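Side-chain contact in uricase (Bacillus fastidiosus, PDB 4R8X), which catalyses the oxidation of urate by molecular oxygen to 5-hydroxyisourate, the first step on the way from urate to allantoin: residues S234-T238 with L239-S243. Residues are numbered along the deposited sequence; the frame is centred on the assembly and turned at random.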
# COMPACT_ATOMS: atom_id res chain seq x y z
N SER D 234 -19.24 -17.10 13.97
CA SER D 234 -20.35 -17.99 14.28
C SER D 234 -21.68 -17.24 14.33
O SER D 234 -22.69 -17.71 13.81
CB SER D 234 -20.10 -18.72 15.61
OG SER D 234 -18.96 -19.56 15.50
N VAL D 235 -21.66 -16.07 14.95
CA VAL D 235 -22.86 -15.25 15.02
C VAL D 235 -23.25 -14.74 13.63
O VAL D 235 -24.42 -14.79 13.26
CB VAL D 235 -22.68 -14.08 16.01
CG1 VAL D 235 -23.88 -13.12 15.96
CG2 VAL D 235 -22.49 -14.63 17.43
N PHE D 236 -22.27 -14.31 12.84
CA PHE D 236 -22.52 -13.88 11.46
C PHE D 236 -23.19 -15.01 10.66
O PHE D 236 -24.16 -14.79 9.93
CB PHE D 236 -21.19 -13.46 10.81
CG PHE D 236 -21.34 -12.66 9.53
CD1 PHE D 236 -22.48 -11.93 9.25
CD2 PHE D 236 -20.30 -12.65 8.60
CE1 PHE D 236 -22.60 -11.20 8.06
CE2 PHE D 236 -20.40 -11.92 7.41
CZ PHE D 236 -21.55 -11.20 7.14
N HIS D 237 -22.70 -16.23 10.86
CA HIS D 237 -23.24 -17.42 10.18
C HIS D 237 -24.69 -17.71 10.55
O HIS D 237 -25.52 -17.97 9.68
CB HIS D 237 -22.35 -18.63 10.48
CG HIS D 237 -22.92 -19.95 10.07
ND1 HIS D 237 -22.61 -20.56 8.87
CD2 HIS D 237 -23.75 -20.80 10.73
CE1 HIS D 237 -23.24 -21.73 8.81
NE2 HIS D 237 -23.93 -21.89 9.92
N THR D 238 -25.00 -17.63 11.84
CA THR D 238 -26.29 -18.09 12.35
C THR D 238 -27.39 -17.02 12.35
O THR D 238 -28.54 -17.30 11.99
CB THR D 238 -26.12 -18.65 13.78
OG1 THR D 238 -25.30 -19.83 13.73
CG2 THR D 238 -27.47 -19.00 14.41
N LEU D 239 -27.03 -15.80 12.73
CA LEU D 239 -28.00 -14.72 12.88
C LEU D 239 -28.54 -14.24 11.54
O LEU D 239 -27.79 -14.08 10.58
CB LEU D 239 -27.36 -13.55 13.63
CG LEU D 239 -28.22 -12.31 13.91
CD1 LEU D 239 -29.24 -12.59 15.01
CD2 LEU D 239 -27.32 -11.13 14.28
N ASP D 240 -29.86 -14.03 11.47
CA ASP D 240 -30.45 -13.31 10.35
C ASP D 240 -30.37 -11.84 10.71
O ASP D 240 -31.27 -11.29 11.34
CB ASP D 240 -31.90 -13.76 10.13
CG ASP D 240 -32.01 -15.24 9.82
OD1 ASP D 240 -31.25 -15.72 8.95
OD2 ASP D 240 -32.84 -15.92 10.45
N ASN D 241 -29.27 -11.20 10.33
CA ASN D 241 -29.05 -9.81 10.73
C ASN D 241 -29.92 -8.86 9.92
O ASN D 241 -30.29 -9.15 8.78
CB ASN D 241 -27.58 -9.44 10.61
CG ASN D 241 -27.13 -9.30 9.17
OD1 ASN D 241 -27.47 -8.32 8.50
ND2 ASN D 241 -26.35 -10.27 8.69
N LYS D 242 -30.25 -7.73 10.53
CA LYS D 242 -31.11 -6.72 9.91
C LYS D 242 -30.27 -5.53 9.46
O LYS D 242 -30.77 -4.62 8.79
CB LYS D 242 -32.16 -6.25 10.92
CG LYS D 242 -33.09 -7.34 11.43
CD LYS D 242 -33.84 -6.87 12.67
CE LYS D 242 -34.66 -7.99 13.29
NZ LYS D 242 -35.10 -7.63 14.67
N SER D 243 -29.00 -5.55 9.83
CA SER D 243 -28.05 -4.51 9.48
C SER D 243 -26.73 -4.89 10.12
O SER D 243 -26.68 -5.81 10.93
CB SER D 243 -28.47 -3.15 10.03
OG SER D 243 -28.63 -3.21 11.43
O HOH W 1 -25.69 -12.42 10.41
O HOH W 2 -28.68 -16.88 8.86
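Leu239, the first residue to leave helical geometry after helix 225-238, is still tied to the last turn: its N donates to Val235 O at 2.8 Å, with an N-H...O angle of 164°, a final i to i-4 bond. Its CB lies 4.2 Å from Val235 CG1, an apolar contact alongside that bond. With CG anti to the backbone N (chi1 -179°), the Leu239 side chain runs on to His250 of helix 244-258, the helix that Val235 also meets. Thr238 O lies 3.2 Å from a second-row water that also approaches Asp240 OD1, although this water has more acceptors in reach than protons to give. Beyond the turn, Asn241 reaches back toward Phe236. Asn241 ND2 comes to the edge of the Phe236 ring, near its plane and 3.9 Å from CE1, while amide and ring planes are 31° apart. The hydrogen bond of Asn241 ND2 goes to another water at 2.8 Å, and this water in turn donates to Phe236 O and, at 2.7 Å, to Leu239 O. One water thus joins the helix end, the residue after it and the Asn241 side chain, helping to fix the rotation of the amide. The arrangement is a helix C-terminus passing into a short connection that ends at Ser243, N-cap of helix 244-258, where OG accepts from His246 N. In this uricase domain the connection borders the probable urate pocket: the Asn241 side chain comes within about 3 Å, between nearest atoms, of the side chain of Phe179, a predicted urate-binding residue.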